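Local structure of multi-copper Oxidase CueO (Ochrobactrum, 6EVG) at residues Phe233-Val245 / Gly254-Pro266. The protein probably oxidises phenolic, lignin-like substrates as a laccase-like multicopper oxidase, passing their electrons through bound copper to molecular oxygen. Residues are numbered along the deposited sequence; the frame is centred on the assembly and turned at random.
Sequences FHVRLSDNRPLLV and GNPEPVERLTISP
Arg261 reaches across to strand 233-237, its NH1 donating to His234 O at 2.9 Å with that oxygen almost in the guanidinium plane. CG lies anti to the backbone N (chi1 -172°) and the chain bends at chi3, which swings the group across Arg236. One guanidinium face takes the CG of Arg236, 3.6 Å above the plane and offset toward the rim. The two guanidinium planes stand 40° apart, and Arg236 NE comes within 3.2 Å of Arg261 NH2; both cations are held by Asp295, which forms salt bridges with each, so its charge probably accounts for the close approach. A leucine at Arg261 would probably leave His234 O without this side-chain donor and Asp295 with one cationic partner fewer. Arg236 also donates NH1 to Asn240 OD1. On the same strand pair, His234 and Thr263 lie side by side: ND1 and OG1 share a hydrogen bond of 2.7 Å in the imidazole plane, while NE2 bonds to Asp290. The Phe233-Ile264 and Val235-Leu262 pairs are antiparallel and hydrogen-bonded. Further along, Leu243 and Val245 pair with Val259 and Glu257. Here Val245 CG2 meets Val259 CG2 at 4.0 Å, and Leu243 CD1 packs on Leu262 CB at 4.1 Å, so apolar groups of both strand pairs meet. From the other face, Leu244 CD1 crosses Pro256 at a slant, 3.7 Å from its CB, and rests against the peptide joining Glu257 to Pro258. Where the pairs part, one water accepts from Leu237 N and donates to Arg241 O and Glu260 O, bridging the two segments. Both segments thus pass from one sheet to another together, 243-245 with 256-259 in one and 233-237 with 262-264 in the other, an antiparallel pairing that links the two sheets of a cupredoxin-like Greek-key beta-sandwich, as in the middle domain of three-domain multicopper oxidases.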
loop_
_atom_site.group_PDB
_atom_site.type_symbol
_atom_site.label_atom_id
_atom_site.label_comp_id
_atom_site.label_asym_id
_atom_site.label_seq_id
_atom_site.Cartn_x
_atom_site.Cartn_y
_atom_site.Cartn_z
ATOM N N PHE A 233 10.713 -4.037 0.062
ATOM C CA PHE A 233 11.823 -3.115 0.067
ATOM C C PHE A 233 12.370 -3.008 1.470
ATOM O O PHE A 233 11.633 -3.084 2.447
ATOM C CB PHE A 233 11.398 -1.732 -0.474
ATOM C CG PHE A 233 11.053 -1.764 -1.925
ATOM C CD1 PHE A 233 11.993 -1.693 -2.906
ATOM C CD2 PHE A 233 9.710 -1.909 -2.330
ATOM C CE1 PHE A 233 11.681 -1.740 -4.249
ATOM C CE2 PHE A 233 9.392 -2.016 -3.670
ATOM C CZ PHE A 233 10.356 -1.914 -4.628
ATOM N N HIS A 234 13.707 -2.803 1.581
ATOM C CA HIS A 234 14.362 -2.699 2.877
ATOM C C HIS A 234 15.314 -1.499 2.698
ATOM O O HIS A 234 16.454 -1.694 2.237
ATOM C CB HIS A 234 15.108 -3.992 3.227
ATOM C CG HIS A 234 14.286 -5.229 3.142
ATOM N ND1 HIS A 234 13.400 -5.622 4.131
ATOM C CD2 HIS A 234 14.219 -6.156 2.163
ATOM C CE1 HIS A 234 12.820 -6.761 3.744
ATOM N NE2 HIS A 234 13.312 -7.108 2.557
ATOM N N VAL A 235 14.825 -0.304 2.997
ATOM C CA VAL A 235 15.443 0.904 2.479
ATOM C C VAL A 235 16.320 1.609 3.485
ATOM O O VAL A 235 15.967 1.728 4.663
ATOM C CB VAL A 235 14.414 1.897 1.873
ATOM C CG1 VAL A 235 13.581 1.244 0.794
ATOM C CG2 VAL A 235 13.551 2.525 2.890
ATOM N N ARG A 236 17.438 2.118 3.007
ATOM C CA ARG A 236 18.314 2.990 3.801
ATOM C C ARG A 236 18.770 4.120 2.903
ATOM O O ARG A 236 18.710 4.024 1.676
ATOM C CB ARG A 236 19.548 2.233 4.383
ATOM C CG ARG A 236 20.522 1.764 3.320
ATOM C CD ARG A 236 21.879 1.450 3.916
ATOM N NE ARG A 236 22.798 0.915 2.952
ATOM C CZ ARG A 236 24.105 1.038 2.981
ATOM N NH1 ARG A 236 24.700 1.823 3.856
ATOM N NH2 ARG A 236 24.823 0.468 2.018
ATOM N N LEU A 237 19.392 5.131 3.537
ATOM C CA LEU A 237 20.196 6.080 2.783
ATOM C C LEU A 237 21.657 5.630 2.773
ATOM O O LEU A 237 22.105 4.889 3.651
ATOM C CB LEU A 237 20.073 7.496 3.391
ATOM C CG LEU A 237 18.699 8.148 3.108
ATOM C CD1 LEU A 237 18.268 9.359 3.854
ATOM C CD2 LEU A 237 18.377 8.354 1.659
ATOM N N SER A 238 22.363 5.984 1.716
ATOM C CA SER A 238 23.708 5.481 1.461
ATOM C C SER A 238 24.707 5.925 2.552
ATOM O O SER A 238 25.767 5.263 2.665
ATOM C CB SER A 238 24.179 5.864 0.082
ATOM O OG SER A 238 24.152 7.234 -0.117
ATOM N N ASP A 239 24.447 7.000 3.269
ATOM C CA ASP A 239 25.268 7.405 4.402
ATOM C C ASP A 239 24.636 7.037 5.727
ATOM O O ASP A 239 25.083 7.528 6.793
ATOM C CB ASP A 239 25.612 8.878 4.327
ATOM C CG ASP A 239 24.448 9.768 4.435
ATOM O OD1 ASP A 239 23.280 9.354 4.679
ATOM O OD2 ASP A 239 24.710 10.992 4.218
ATOM N N ASN A 240 23.635 6.163 5.730
ATOM C CA ASN A 240 23.051 5.664 6.949
ATOM C C ASN A 240 22.390 6.659 7.831
ATOM O O ASN A 240 22.113 6.375 8.989
ATOM C CB ASN A 240 24.047 4.793 7.756
ATOM C CG ASN A 240 24.546 3.622 6.943
ATOM O OD1 ASN A 240 23.753 2.795 6.444
ATOM N ND2 ASN A 240 25.859 3.535 6.815
ATOM N N ARG A 241 22.038 7.835 7.302
ATOM C CA ARG A 241 21.359 8.811 8.156
ATOM C C ARG A 241 20.001 8.291 8.559
ATOM O O ARG A 241 19.338 7.537 7.843
ATOM C CB ARG A 241 21.315 10.181 7.486
ATOM C CG ARG A 241 20.379 10.274 6.305
ATOM C CD ARG A 241 20.392 11.660 5.672
ATOM N NE ARG A 241 21.650 11.867 4.967
ATOM C CZ ARG A 241 21.941 12.981 4.369
ATOM N NH1 ARG A 241 21.067 13.992 4.402
ATOM N NH2 ARG A 241 23.047 13.045 3.681
ATOM N N PRO A 242 19.534 8.694 9.735
ATOM C CA PRO A 242 18.296 8.112 10.255
ATOM C C PRO A 242 17.068 8.525 9.445
ATOM O O PRO A 242 16.972 9.660 8.945
ATOM C CB PRO A 242 18.210 8.675 11.688
ATOM C CG PRO A 242 19.187 9.683 11.781
ATOM C CD PRO A 242 20.191 9.562 10.729
ATOM N N LEU A 243 16.147 7.594 9.369
ATOM C CA LEU A 243 14.796 7.795 8.869
ATOM C C LEU A 243 13.899 7.898 10.086
ATOM O O LEU A 243 13.702 6.872 10.779
ATOM C CB LEU A 243 14.358 6.708 7.918
ATOM C CG LEU A 243 15.343 6.278 6.794
ATOM C CD1 LEU A 243 14.754 5.073 6.087
ATOM C CD2 LEU A 243 15.930 7.383 6.002
ATOM N N LEU A 244 13.377 9.080 10.394
ATOM C CA LEU A 244 12.545 9.234 11.570
ATOM C C LEU A 244 11.094 8.856 11.193
ATOM O O LEU A 244 10.428 9.607 10.489
ATOM C CB LEU A 244 12.607 10.649 12.130
ATOM C CG LEU A 244 11.713 10.890 13.366
ATOM C CD1 LEU A 244 12.202 10.077 14.560
ATOM C CD2 LEU A 244 11.707 12.349 13.689
ATOM N N VAL A 245 10.651 7.684 11.644
ATOM C CA VAL A 245 9.310 7.230 11.243
ATOM C C VAL A 245 8.276 7.914 12.112
ATOM O O VAL A 245 8.298 7.773 13.349
ATOM C CB VAL A 245 9.182 5.702 11.347
ATOM C CG1 VAL A 245 7.789 5.337 10.801
ATOM C CG2 VAL A 245 10.255 4.980 10.580
ATOM N N GLY A 254 2.798 8.017 18.479
ATOM C CA GLY A 254 3.038 8.982 19.537
ATOM C C GLY A 254 4.493 9.336 19.773
ATOM O O GLY A 254 4.802 10.488 20.023
ATOM N N ASN A 255 5.360 8.325 19.632
ATOM C CA ASN A 255 6.811 8.483 19.860
ATOM C C ASN A 255 7.580 8.092 18.608
ATOM O O ASN A 255 8.036 6.975 18.495
ATOM C CB ASN A 255 7.204 7.646 21.081
ATOM C CG ASN A 255 6.296 7.941 22.295
ATOM O OD1 ASN A 255 6.067 9.085 22.651
ATOM N ND2 ASN A 255 5.787 6.919 22.909
ATOM N N PRO A 256 7.717 9.040 17.657
ATOM C CA PRO A 256 8.461 8.769 16.410
ATOM C C PRO A 256 9.797 8.083 16.704
ATOM O O PRO A 256 10.540 8.440 17.675
ATOM C CB PRO A 256 8.675 10.138 15.812
ATOM C CG PRO A 256 7.443 10.907 16.221
ATOM C CD PRO A 256 7.088 10.367 17.633
ATOM N N GLU A 257 10.183 7.158 15.831
ATOM C CA GLU A 257 11.334 6.323 16.019
ATOM C C GLU A 257 12.306 6.450 14.872
ATOM O O GLU A 257 11.924 6.202 13.753
ATOM C CB GLU A 257 10.867 4.837 16.097
ATOM C CG GLU A 257 12.060 3.884 16.372
ATOM C CD GLU A 257 11.776 2.395 16.223
ATOM O OE1 GLU A 257 10.731 1.981 15.691
ATOM O OE2 GLU A 257 12.682 1.613 16.592
ATOM N N PRO A 258 13.612 6.753 15.132
ATOM C CA PRO A 258 14.593 6.686 14.055
ATOM C C PRO A 258 14.976 5.276 13.742
ATOM O O PRO A 258 15.260 4.473 14.667
ATOM C CB PRO A 258 15.772 7.506 14.587
ATOM C CG PRO A 258 15.647 7.355 16.062
ATOM C CD PRO A 258 14.200 7.145 16.424
ATOM N N VAL A 259 15.018 4.955 12.478
ATOM C CA VAL A 259 15.527 3.674 12.027
ATOM C C VAL A 259 16.619 3.907 10.993
ATOM O O VAL A 259 16.620 4.913 10.298
ATOM C CB VAL A 259 14.465 2.738 11.504
ATOM C CG1 VAL A 259 13.362 2.479 12.524
ATOM C CG2 VAL A 259 13.878 3.241 10.265
ATOM N N GLU A 260 17.580 2.984 10.952
ATOM C CA GLU A 260 18.624 3.064 9.920
ATOM C C GLU A 260 18.251 2.372 8.636
ATOM O O GLU A 260 18.847 2.679 7.581
ATOM C CB GLU A 260 19.947 2.556 10.478
ATOM C CG GLU A 260 20.434 3.305 11.702
ATOM C CD GLU A 260 21.790 2.768 12.139
ATOM O OE1 GLU A 260 21.811 1.742 12.889
ATOM O OE2 GLU A 260 22.782 3.328 11.670
ATOM N N ARG A 261 17.315 1.415 8.697
ATOM C CA ARG A 261 16.853 0.709 7.495
ATOM C C ARG A 261 15.388 0.352 7.794
ATOM O O ARG A 261 15.057 0.041 8.921
ATOM C CB ARG A 261 17.691 -0.518 7.165
ATOM C CG ARG A 261 17.300 -1.119 5.800
ATOM C CD ARG A 261 18.102 -2.279 5.434
ATOM N NE ARG A 261 19.512 -1.979 5.158
ATOM C CZ ARG A 261 20.050 -1.902 3.934
ATOM N NH1 ARG A 261 19.287 -1.845 2.849
ATOM N NH2 ARG A 261 21.368 -1.871 3.790
ATOM N N LEU A 262 14.529 0.526 6.814
ATOM C CA LEU A 262 13.074 0.394 6.972
ATOM C C LEU A 262 12.495 -0.627 5.993
ATOM O O LEU A 262 12.673 -0.502 4.801
ATOM C CB LEU A 262 12.438 1.756 6.732
ATOM C CG LEU A 262 10.886 1.782 6.710
ATOM C CD1 LEU A 262 10.316 1.422 8.082
ATOM C CD2 LEU A 262 10.445 3.181 6.334
ATOM N N THR A 263 11.836 -1.665 6.530
ATOM C CA THR A 263 11.169 -2.647 5.659
ATOM C C THR A 263 9.766 -2.169 5.301
ATOM O O THR A 263 9.016 -1.759 6.216
ATOM C CB THR A 263 11.113 -4.025 6.310
ATOM O OG1 THR A 263 12.474 -4.505 6.452
ATOM C CG2 THR A 263 10.282 -5.014 5.537
ATOM N N ILE A 264 9.403 -2.246 4.035
ATOM C CA ILE A 264 8.073 -1.895 3.556
ATOM C C ILE A 264 7.631 -2.977 2.607
ATOM O O ILE A 264 8.249 -3.206 1.565
ATOM C CB ILE A 264 8.032 -0.507 2.890
ATOM C CG1 ILE A 264 8.819 0.559 3.636
ATOM C CG2 ILE A 264 6.597 -0.061 2.675
ATOM C CD1 ILE A 264 8.989 1.823 2.993
ATOM N N SER A 265 6.514 -3.656 2.954
ATOM C CA SER A 265 5.955 -4.707 2.105
ATOM C C SER A 265 4.807 -4.143 1.268
ATOM O O SER A 265 4.300 -3.042 1.578
ATOM C CB SER A 265 5.520 -5.910 2.979
ATOM O OG SER A 265 4.413 -5.640 3.792
ATOM N N PRO A 266 4.377 -4.877 0.239
ATOM C CA PRO A 266 3.325 -4.347 -0.644
ATOM C C PRO A 266 2.080 -3.930 0.112
ATOM O O PRO A 266 1.512 -4.721 0.868
ATOM C CB PRO A 266 3.080 -5.508 -1.612
ATOM C CG PRO A 266 4.442 -6.176 -1.708
ATOM C CD PRO A 266 4.962 -6.117 -0.294
HETATM O O HOH W 1 19.648 5.138 6.403
#